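Local atomic coordinates of potential RNA-dependent RNA polymerase (Human picobirnavirus, PDB entry 5I62), a protein that probably copies and transcribes the double-stranded RNA genome of the virus by joining ribonucleoside triphosphates on an RNA template. Residues Y11-N16 / S144-K149; G18-F23 / Y308-I313; L83-R88 / A182-R187. All coordinates share one frame; numbering follows the deposited sequence.

Interaction 1. Residues Y11-N16 / S144-K149; sequences YFNIPN and SPYFSK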
loop_
_atom_site.group_PDB
_atom_site.type_symbol
_atom_site.label_atom_id
_atom_site.label_comp_id
_atom_site.label_asym_id
_atom_site.label_seq_id
_atom_site.Cartn_x
_atom_site.Cartn_y
_atom_site.Cartn_z
ATOM N N TYR A 11 1.938 -13.619 -25.282
ATOM C CA TYR A 11 1.911 -12.905 -24.013
ATOM C C TYR A 11 3.062 -13.301 -23.106
ATOM O O TYR A 11 3.569 -12.468 -22.351
ATOM C CB TYR A 11 0.592 -13.173 -23.287
ATOM C CG TYR A 11 -0.608 -12.558 -23.961
ATOM C CD1 TYR A 11 -1.223 -13.183 -25.031
ATOM C CD2 TYR A 11 -1.137 -11.350 -23.508
ATOM C CE1 TYR A 11 -2.327 -12.613 -25.655
ATOM C CE2 TYR A 11 -2.239 -10.782 -24.117
ATOM C CZ TYR A 11 -2.827 -11.413 -25.189
ATOM O OH TYR A 11 -3.926 -10.843 -25.801
ATOM N N PHE A 12 3.487 -14.568 -23.154
ATOM C CA PHE A 12 4.557 -15.043 -22.293
ATOM C C PHE A 12 5.589 -15.818 -23.087
ATOM O O PHE A 12 5.276 -16.478 -24.073
ATOM C CB PHE A 12 4.023 -15.906 -21.158
ATOM C CG PHE A 12 3.106 -15.162 -20.246
ATOM C CD1 PHE A 12 3.624 -14.400 -19.209
ATOM C CD2 PHE A 12 1.748 -15.134 -20.488
ATOM C CE1 PHE A 12 2.794 -13.672 -18.385
ATOM C CE2 PHE A 12 0.899 -14.391 -19.659
ATOM C CZ PHE A 12 1.434 -13.668 -18.616
ATOM N N ASN A 13 6.819 -15.724 -22.623
ATOM C CA ASN A 13 7.941 -16.451 -23.196
ATOM C C ASN A 13 7.791 -17.911 -22.784
ATOM O O ASN A 13 7.908 -18.236 -21.602
ATOM C CB ASN A 13 9.239 -15.837 -22.687
ATOM C CG ASN A 13 10.471 -16.411 -23.365
ATOM O OD1 ASN A 13 10.528 -16.531 -24.591
ATOM N ND2 ASN A 13 11.466 -16.751 -22.565
ATOM N N ILE A 14 7.463 -18.784 -23.748
ATOM C CA ILE A 14 7.088 -20.203 -23.504
ATOM C C ILE A 14 8.111 -21.091 -24.223
ATOM O O ILE A 14 8.381 -20.863 -25.398
ATOM C CB ILE A 14 5.635 -20.515 -24.025
ATOM C CG1 ILE A 14 4.570 -19.668 -23.316
ATOM C CG2 ILE A 14 5.271 -21.998 -23.917
ATOM C CD1 ILE A 14 4.609 -19.737 -21.800
ATOM N N PRO A 15 8.636 -22.129 -23.547
ATOM C CA PRO A 15 8.172 -22.608 -22.243
ATOM C C PRO A 15 8.708 -21.824 -21.041
ATOM O O PRO A 15 9.713 -21.118 -21.120
ATOM C CB PRO A 15 8.674 -24.074 -22.203
ATOM C CG PRO A 15 9.547 -24.258 -23.461
ATOM C CD PRO A 15 9.814 -22.890 -24.006
ATOM N N ASN A 16 8.002 -21.966 -19.919
ATOM C CA ASN A 16 8.375 -21.312 -18.666
ATOM C C ASN A 16 7.806 -22.145 -17.533
ATOM O O ASN A 16 6.660 -21.940 -17.109
ATOM C CB ASN A 16 7.848 -19.878 -18.593
ATOM C CG ASN A 16 8.442 -19.095 -17.431
ATOM O OD1 ASN A 16 8.743 -19.653 -16.372
ATOM N ND2 ASN A 16 8.643 -17.798 -17.634
ATOM N N SER A 144 4.934 -10.185 -17.421
ATOM C CA SER A 144 4.832 -10.447 -18.844
ATOM C C SER A 144 5.981 -9.761 -19.610
ATOM O O SER A 144 6.296 -8.609 -19.314
ATOM C CB SER A 144 3.448 -9.941 -19.289
ATOM O OG SER A 144 3.315 -9.830 -20.669
ATOM N N PRO A 145 6.629 -10.458 -20.574
ATOM C CA PRO A 145 6.471 -11.852 -20.997
ATOM C C PRO A 145 7.410 -12.881 -20.346
ATOM O O PRO A 145 7.134 -14.082 -20.413
ATOM C CB PRO A 145 6.784 -11.786 -22.492
ATOM C CG PRO A 145 7.917 -10.820 -22.536
ATOM C CD PRO A 145 7.541 -9.734 -21.482
ATOM N N TYR A 146 8.513 -12.442 -19.755
ATOM C CA TYR A 146 9.525 -13.393 -19.304
ATOM C C TYR A 146 9.238 -13.992 -17.937
ATOM O O TYR A 146 9.710 -15.094 -17.663
ATOM C CB TYR A 146 10.909 -12.749 -19.273
ATOM C CG TYR A 146 11.382 -12.339 -20.651
ATOM C CD1 TYR A 146 11.680 -13.301 -21.622
ATOM C CD2 TYR A 146 11.524 -10.999 -20.981
ATOM C CE1 TYR A 146 12.108 -12.928 -22.897
ATOM C CE2 TYR A 146 11.936 -10.613 -22.247
ATOM C CZ TYR A 146 12.231 -11.587 -23.199
ATOM O OH TYR A 146 12.648 -11.197 -24.444
ATOM N N PHE A 147 8.494 -13.304 -17.074
ATOM C CA PHE A 147 8.183 -13.821 -15.736
ATOM C C PHE A 147 9.444 -14.309 -15.011
ATOM O O PHE A 147 9.493 -15.410 -14.456
ATOM C CB PHE A 147 7.135 -14.929 -15.812
ATOM C CG PHE A 147 6.301 -15.058 -14.561
ATOM C CD1 PHE A 147 5.268 -14.163 -14.297
ATOM C CD2 PHE A 147 6.551 -16.074 -13.648
ATOM C CE1 PHE A 147 4.500 -14.284 -13.132
ATOM C CE2 PHE A 147 5.795 -16.200 -12.498
ATOM C CZ PHE A 147 4.768 -15.310 -12.243
ATOM N N SER A 148 10.477 -13.477 -15.035
ATOM C CA SER A 148 11.735 -13.737 -14.353
ATOM C C SER A 148 12.025 -12.583 -13.409
ATOM O O SER A 148 11.209 -11.671 -13.236
ATOM C CB SER A 148 12.898 -13.908 -15.340
ATOM O OG SER A 148 12.502 -14.695 -16.440
ATOM N N LYS A 149 13.203 -12.620 -12.798
ATOM C CA LYS A 149 13.686 -11.450 -12.082
ATOM C C LYS A 149 14.049 -10.364 -13.086
ATOM O O LYS A 149 14.687 -10.642 -14.107
ATOM C CB LYS A 149 14.886 -11.807 -11.211
ATOM C CG LYS A 149 14.498 -12.404 -9.849
ATOM C CD LYS A 149 15.555 -13.335 -9.293
ATOM C CE LYS A 149 16.945 -12.913 -9.715
ATOM N NZ LYS A 149 17.305 -11.488 -9.395
HETATM O O HOH W 1 11.171 -16.573 -19.627
#
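The carbonyl oxygen of Tyr146 is approached by three groups: water 1, which bridges to Asn13, the hydroxyl of Ser148 and the side-chain amide of Asn16. The contact is loop against loop: the loop joining helices 5-11 and 17-28 rests on the loop that leads into helix 150-157. Water 1 donates to Tyr146 O and accepts from Asn13 ND2 at 3.0 Å. The hydrogen bond from Ser148 OG to Tyr146 O, 3.1 Å long, comes from well above the carbonyl plane. Asn16 ND2 lies 2.9 Å from Tyr146 O, while OD1 of Asn16 caps Leu19 N at the start of helix 17-28.

Two direct hydrogen bonds join the loops further back. Asn13 N points almost straight at Pro145 O (2.8 Å, 175° at the hydrogen), though it sits above the carbonyl plane. Phe12 CA adds a CA-H...O contact, so Pro145 O is met by the CA-H of Phe12 and the N-H of the next residue. Ser144 OG gives its proton to Tyr11 O at 3.1 Å, this time in the carbonyl plane; its hydroxyl is swung opposite the backbone N of Ser144 (chi1 166°). The peptide bond between Ser144 and Pro145 is cis.

Around these bonds the packing is mixed. Pro145 O lies at the edge of the Phe12 ring, and that ring reaches Ser144 with CE1. Phe12 also packs on strand 176-189. Pro145 CG covers one face of the Tyr146 ring. At the edge of that ring, in its plane, lies Asn13 ND2, 3.6 Å from Tyr146 CD1, with the amide turned 71° from the ring.

Interaction 2. Residues G18-F23 / Y308-I313; sequences GLRAYF and YNWGEI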
loop_
_atom_site.group_PDB
_atom_site.type_symbol
_atom_site.label_atom_id
_atom_site.label_comp_id
_atom_site.label_asym_id
_atom_site.label_seq_id
_atom_site.Cartn_x
_atom_site.Cartn_y
_atom_site.Cartn_z
ATOM N N GLY A 18 8.442 -22.053 -14.387
ATOM C CA GLY A 18 8.085 -21.226 -13.241
ATOM C C GLY A 18 6.701 -20.612 -13.367
ATOM O O GLY A 18 5.939 -20.551 -12.395
ATOM N N LEU A 19 6.359 -20.137 -14.570
ATOM C CA LEU A 19 5.024 -19.597 -14.815
ATOM C C LEU A 19 3.972 -20.687 -14.681
ATOM O O LEU A 19 2.867 -20.454 -14.176
ATOM C CB LEU A 19 4.966 -18.976 -16.209
ATOM C CG LEU A 19 3.719 -18.188 -16.604
ATOM C CD1 LEU A 19 3.473 -17.014 -15.635
ATOM C CD2 LEU A 19 3.828 -17.725 -18.052
ATOM N N ARG A 20 4.301 -21.885 -15.156
ATOM C CA ARG A 20 3.400 -23.021 -15.058
ATOM C C ARG A 20 3.094 -23.371 -13.604
ATOM O O ARG A 20 1.930 -23.570 -13.232
ATOM C CB ARG A 20 4.036 -24.205 -15.781
ATOM C CG ARG A 20 3.277 -25.470 -15.628
ATOM C CD ARG A 20 1.872 -25.257 -15.986
ATOM N NE ARG A 20 1.651 -25.565 -17.380
ATOM C CZ ARG A 20 0.459 -25.876 -17.860
ATOM N NH1 ARG A 20 -0.586 -25.880 -17.031
ATOM N NH2 ARG A 20 0.313 -26.159 -19.149
ATOM N N ALA A 21 4.131 -23.456 -12.771
ATOM C CA ALA A 21 3.919 -23.678 -11.347
ATOM C C ALA A 21 3.104 -22.553 -10.733
ATOM O O ALA A 21 2.229 -22.794 -9.892
ATOM C CB ALA A 21 5.254 -23.784 -10.628
ATOM N N TYR A 22 3.420 -21.312 -11.110
ATOM C CA TYR A 22 2.718 -20.159 -10.553
ATOM C C TYR A 22 1.213 -20.310 -10.718
ATOM O O TYR A 22 0.457 -20.218 -9.745
ATOM C CB TYR A 22 3.206 -18.870 -11.213
ATOM C CG TYR A 22 2.556 -17.635 -10.624
ATOM C CD1 TYR A 22 3.102 -16.999 -9.510
ATOM C CD2 TYR A 22 1.383 -17.127 -11.164
ATOM C CE1 TYR A 22 2.493 -15.876 -8.960
ATOM C CE2 TYR A 22 0.768 -16.011 -10.612
ATOM C CZ TYR A 22 1.334 -15.394 -9.523
ATOM O OH TYR A 22 0.717 -14.282 -8.996
ATOM N N PHE A 23 0.753 -20.553 -11.944
ATOM C CA PHE A 23 -0.686 -20.600 -12.163
ATOM C C PHE A 23 -1.328 -21.849 -11.564
ATOM O O PHE A 23 -2.511 -21.811 -11.187
ATOM C CB PHE A 23 -1.002 -20.467 -13.646
ATOM C CG PHE A 23 -0.957 -19.044 -14.134
ATOM C CD1 PHE A 23 -1.766 -18.080 -13.538
ATOM C CD2 PHE A 23 -0.104 -18.656 -15.152
ATOM C CE1 PHE A 23 -1.754 -16.759 -13.971
ATOM C CE2 PHE A 23 -0.079 -17.327 -15.588
ATOM C CZ PHE A 23 -0.912 -16.384 -14.990
ATOM N N TYR A 308 -5.177 -14.577 -15.615
ATOM C CA TYR A 308 -5.557 -15.075 -14.298
ATOM C C TYR A 308 -5.413 -16.588 -14.166
ATOM O O TYR A 308 -5.571 -17.119 -13.059
ATOM C CB TYR A 308 -6.993 -14.650 -13.956
ATOM C CG TYR A 308 -8.035 -15.114 -14.955
ATOM C CD1 TYR A 308 -8.698 -16.324 -14.783
ATOM C CD2 TYR A 308 -8.367 -14.333 -16.056
ATOM C CE1 TYR A 308 -9.650 -16.753 -15.684
ATOM C CE2 TYR A 308 -9.321 -14.747 -16.971
ATOM C CZ TYR A 308 -9.961 -15.960 -16.776
ATOM O OH TYR A 308 -10.905 -16.386 -17.684
ATOM N N ASN A 309 -5.099 -17.283 -15.255
ATOM C CA ASN A 309 -4.805 -18.709 -15.230
ATOM C C ASN A 309 -3.964 -19.017 -16.460
ATOM O O ASN A 309 -3.842 -18.193 -17.362
ATOM C CB ASN A 309 -6.088 -19.550 -15.196
ATOM C CG ASN A 309 -5.828 -21.018 -14.824
ATOM O OD1 ASN A 309 -4.716 -21.403 -14.473
ATOM N ND2 ASN A 309 -6.871 -21.831 -14.898
ATOM N N TRP A 310 -3.361 -20.207 -16.479
ATOM C CA TRP A 310 -2.606 -20.613 -17.660
ATOM C C TRP A 310 -3.528 -20.629 -18.871
ATOM O O TRP A 310 -4.520 -21.358 -18.896
ATOM C CB TRP A 310 -1.976 -21.987 -17.453
ATOM C CG TRP A 310 -1.107 -22.385 -18.583
ATOM C CD1 TRP A 310 -1.486 -23.023 -19.728
ATOM C CD2 TRP A 310 0.296 -22.153 -18.698
ATOM N NE1 TRP A 310 -0.397 -23.215 -20.549
ATOM C CE2 TRP A 310 0.712 -22.701 -19.935
ATOM C CE3 TRP A 310 1.248 -21.557 -17.867
ATOM C CZ2 TRP A 310 2.032 -22.653 -20.367
ATOM C CZ3 TRP A 310 2.566 -21.515 -18.293
ATOM C CH2 TRP A 310 2.946 -22.060 -19.536
ATOM N N GLY A 311 -3.225 -19.802 -19.866
ATOM C CA GLY A 311 -4.051 -19.776 -21.055
ATOM C C GLY A 311 -5.357 -19.016 -20.933
ATOM O O GLY A 311 -6.210 -19.132 -21.813
ATOM N N GLU A 312 -5.559 -18.249 -19.864
ATOM C CA GLU A 312 -6.818 -17.540 -19.665
ATOM C C GLU A 312 -6.536 -16.077 -19.393
ATOM O O GLU A 312 -5.770 -15.751 -18.484
ATOM C CB GLU A 312 -7.638 -18.157 -18.531
ATOM C CG GLU A 312 -7.985 -19.604 -18.803
ATOM C CD GLU A 312 -8.999 -20.135 -17.824
ATOM O OE1 GLU A 312 -10.134 -19.612 -17.806
ATOM O OE2 GLU A 312 -8.654 -21.054 -17.058
ATOM N N ILE A 313 -7.173 -15.209 -20.174
ATOM C CA ILE A 313 -6.914 -13.782 -20.159
ATOM C C ILE A 313 -8.250 -13.051 -20.217
ATOM O O ILE A 313 -9.142 -13.409 -20.990
ATOM C CB ILE A 313 -6.001 -13.359 -21.329
ATOM C CG1 ILE A 313 -4.692 -14.161 -21.334
ATOM C CG2 ILE A 313 -5.709 -11.849 -21.268
ATOM C CD1 ILE A 313 -3.841 -13.921 -22.594
#
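Arg20 lays its guanidinium flat over one face of the Trp310 indole, the two planes only 15° apart. CZ of Arg20 stands 3.7 Å from the centroid of the five-membered ring and almost exactly on its normal, a clear cation-pi stack. NH2 of Arg20 comes 3.3 Å from Trp310 NE1, but both are donors, so the approach belongs to the stack and is no hydrogen bond. Bends at its second and third torsions fold the arginine chain back over the indole. Leu19 CG touches Trp310 CZ3 obliquely at 3.9 Å, so successive helix residues both meet the tryptophan.

The Phe23 ring lies against backbone. Asn309 C sits over the centre of one face, with Trp310 N close by, while Tyr22 CD2 lies over the opposite face nearer the rim. Phe23 CD1 comes 3.5 Å from Asn309 CA.

The peptide beneath the ring is held by its own turn. Glu312 N bonds back to Asn309 O, and Gly311 takes a positive phi, as in a type II beta turn. The Asn309 side chain adds to it: Trp310 N donates to Asn309 OD1 (2.7 Å, bent to 138°), and Asn309 ND2 reaches Glu312 OE2 at 2.9 Å. The turn closes a beta hairpin between strands 306-309 and 312-314, here packed against helix 17-28.

Interaction 3. Residues L83-R88 / A182-R187; sequences LPLKER and AVLGWR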
loop_
_atom_site.group_PDB
_atom_site.type_symbol
_atom_site.label_atom_id
_atom_site.label_comp_id
_atom_site.label_asym_id
_atom_site.label_seq_id
_atom_site.Cartn_x
_atom_site.Cartn_y
_atom_site.Cartn_z
ATOM N N LEU A 83 -7.085 -18.475 -0.969
ATOM C CA LEU A 83 -8.184 -19.247 -1.511
ATOM C C LEU A 83 -7.888 -19.663 -2.951
ATOM O O LEU A 83 -7.112 -19.006 -3.648
ATOM C CB LEU A 83 -9.479 -18.448 -1.461
ATOM C CG LEU A 83 -10.057 -18.055 -0.092
ATOM C CD1 LEU A 83 -11.371 -17.321 -0.265
ATOM C CD2 LEU A 83 -10.247 -19.281 0.788
ATOM N N PRO A 84 -8.495 -20.751 -3.421
ATOM C CA PRO A 84 -8.345 -21.140 -4.832
ATOM C C PRO A 84 -8.934 -20.081 -5.745
ATOM O O PRO A 84 -9.806 -19.306 -5.351
ATOM C CB PRO A 84 -9.142 -22.446 -4.951
ATOM C CG PRO A 84 -9.390 -22.909 -3.559
ATOM C CD PRO A 84 -9.284 -21.724 -2.638
ATOM N N LEU A 85 -8.461 -20.091 -6.992
ATOM C CA LEU A 85 -8.943 -19.159 -8.009
ATOM C C LEU A 85 -10.463 -19.188 -8.131
ATOM O O LEU A 85 -11.116 -18.142 -8.254
ATOM C CB LEU A 85 -8.297 -19.490 -9.359
ATOM C CG LEU A 85 -8.784 -18.645 -10.538
ATOM C CD1 LEU A 85 -8.406 -17.155 -10.353
ATOM C CD2 LEU A 85 -8.256 -19.188 -11.855
ATOM N N LYS A 86 -11.048 -20.388 -8.096
ATOM C CA LYS A 86 -12.498 -20.528 -8.175
ATOM C C LYS A 86 -13.227 -19.711 -7.102
ATOM O O LYS A 86 -14.393 -19.351 -7.303
ATOM C CB LYS A 86 -12.899 -21.997 -8.047
ATOM C CG LYS A 86 -12.933 -22.459 -6.590
ATOM C CD LYS A 86 -13.547 -23.833 -6.413
ATOM C CE LYS A 86 -12.573 -24.784 -5.876
ATOM N NZ LYS A 86 -13.046 -26.194 -5.892
ATOM N N GLU A 87 -12.582 -19.414 -5.972
ATOM C CA GLU A 87 -13.221 -18.633 -4.910
ATOM C C GLU A 87 -12.780 -17.169 -4.882
ATOM O O GLU A 87 -13.128 -16.450 -3.939
ATOM C CB GLU A 87 -12.961 -19.282 -3.551
ATOM C CG GLU A 87 -13.383 -20.740 -3.485
ATOM C CD GLU A 87 -12.741 -21.476 -2.317
ATOM O OE1 GLU A 87 -12.470 -22.696 -2.452
ATOM O OE2 GLU A 87 -12.489 -20.840 -1.263
ATOM N N ARG A 88 -12.035 -16.725 -5.900
ATOM C CA ARG A 88 -11.541 -15.367 -6.018
ATOM C C ARG A 88 -12.093 -14.660 -7.248
ATOM O O ARG A 88 -11.692 -13.529 -7.518
ATOM C CB ARG A 88 -10.003 -15.364 -6.074
ATOM C CG ARG A 88 -9.318 -15.877 -4.794
ATOM C CD ARG A 88 -7.806 -15.916 -4.929
ATOM N NE ARG A 88 -7.241 -14.589 -5.144
ATOM C CZ ARG A 88 -6.093 -14.357 -5.778
ATOM N NH1 ARG A 88 -5.382 -15.376 -6.268
ATOM N NH2 ARG A 88 -5.658 -13.113 -5.927
ATOM N N ALA A 182 -1.182 -8.078 -17.318
ATOM C CA ALA A 182 -0.896 -8.261 -15.905
ATOM C C ALA A 182 -1.105 -9.725 -15.541
ATOM O O ALA A 182 -1.893 -10.437 -16.166
ATOM C CB ALA A 182 -1.793 -7.380 -15.030
ATOM N N VAL A 183 -0.396 -10.178 -14.527
ATOM C CA VAL A 183 -0.582 -11.524 -13.998
ATOM C C VAL A 183 -1.272 -11.420 -12.649
ATOM O O VAL A 183 -0.882 -10.601 -11.811
ATOM C CB VAL A 183 0.761 -12.263 -13.885
ATOM C CG1 VAL A 183 0.614 -13.524 -13.043
ATOM C CG2 VAL A 183 1.299 -12.600 -15.290
ATOM N N LEU A 184 -2.289 -12.264 -12.432
ATOM C CA LEU A 184 -3.035 -12.274 -11.174
ATOM C C LEU A 184 -2.128 -12.729 -10.040
ATOM O O LEU A 184 -1.687 -13.885 -10.017
ATOM C CB LEU A 184 -4.256 -13.183 -11.266
ATOM C CG LEU A 184 -5.098 -13.243 -9.975
ATOM C CD1 LEU A 184 -5.756 -11.893 -9.662
ATOM C CD2 LEU A 184 -6.152 -14.343 -10.013
ATOM N N GLY A 185 -1.846 -11.819 -9.108
ATOM C CA GLY A 185 -1.130 -12.121 -7.890
ATOM C C GLY A 185 -2.023 -12.027 -6.656
ATOM O O GLY A 185 -3.223 -11.761 -6.724
ATOM N N TRP A 186 -1.401 -12.249 -5.504
ATOM C CA TRP A 186 -2.155 -12.416 -4.272
ATOM C C TRP A 186 -1.350 -11.896 -3.092
ATOM O O TRP A 186 -0.132 -12.039 -3.050
ATOM C CB TRP A 186 -2.530 -13.888 -4.058
ATOM C CG TRP A 186 -3.220 -14.167 -2.742
ATOM C CD1 TRP A 186 -4.563 -14.171 -2.510
ATOM C CD2 TRP A 186 -2.596 -14.513 -1.503
ATOM N NE1 TRP A 186 -4.815 -14.481 -1.194
ATOM C CE2 TRP A 186 -3.624 -14.702 -0.555
ATOM C CE3 TRP A 186 -1.267 -14.686 -1.103
ATOM C CZ2 TRP A 186 -3.364 -15.055 0.768
ATOM C CZ3 TRP A 186 -1.009 -15.039 0.216
ATOM C CH2 TRP A 186 -2.053 -15.222 1.132
ATOM N N ARG A 187 -2.052 -11.278 -2.140
ATOM C CA ARG A 187 -1.504 -10.971 -0.826
ATOM C C ARG A 187 -2.555 -11.286 0.222
ATOM O O ARG A 187 -3.734 -10.982 0.032
ATOM C CB ARG A 187 -1.077 -9.500 -0.672
ATOM C CG ARG A 187 0.059 -9.070 -1.586
ATOM C CD ARG A 187 1.337 -9.853 -1.313
ATOM N NE ARG A 187 1.819 -9.680 0.052
ATOM C CZ ARG A 187 2.523 -8.631 0.463
ATOM N NH1 ARG A 187 2.816 -7.654 -0.392
ATOM N NH2 ARG A 187 2.930 -8.554 1.725
HETATM O O HOH W 2 -2.769 -15.085 -7.465
#
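Leu85 and Arg88 touch the strand, and before them in the chain Leu83 N shares an acceptor, Gln200 OE1, with Trp186 NE1. Leu85 CD1 meets CD2 of Leu184 at 3.6 Å, methyl against methyl. A short 3-10 turn follows, closed by Glu87 N to Pro84 O and Arg88 N to Leu85 O, and it brings Leu85 and Arg88 to the strand together.

Arg88 carries most of the contact. Its chain runs straight through chi2 and bends at chi3 (63°), which brings the guanidinium between the side chains of Leu184 and Trp186. Leu184 CD2 lies over one face and Trp186 CD1 over the other, centred on the group and 3.6 Å from Arg88 CZ. The indole is turned 80° from the guanidinium, so it meets that face with its own edge; this is not a flat stack. Within its plane the guanidinium has two polar partners. NH2 of Arg88 donates to Gly185 O at 2.9 Å, with 149° at the hydrogen, approaching from above the carbonyl plane. NH1 of Arg88 gives a proton to water 2, which in turn donates to Leu184 O. The buried guanidinium, presumably charged, is thus shared between backbone oxygens of consecutive residues, directly and through water.

Residues 182-187 bond through their backbone to strand 199-205, antiparallel, on one hand and to 305-307, parallel, on the other. The loop of 83-88 lies on this sheet just before helix 89-97, with Leu85 also touching Tyr308 and Val26 of helix 17-28.

How the interactions relate
Interactions 1 and 3 are buried, whereas interaction 2 runs from the buried Phe23 to the exposed Arg20. Chemistry follows place: interaction 1 ties two loops by backbone and hydroxyl bonds, interaction 2 makes no hydrogen bond across and relies on stacking, and interaction 3 sets a buried guanidinium against carbonyl oxygens. Helix 17-28 connects all three. Its Leu19 packs on Phe12 and Phe147 of interaction 1, and Tyr22 OH probably bonds to Leu184 O of interaction 3 (2.6 Å). Val183 receives Phe12, Phe147 and Tyr22. Interactions 2 and 3 also share a sheet, since strands 306-309 and 176-189 are neighbours.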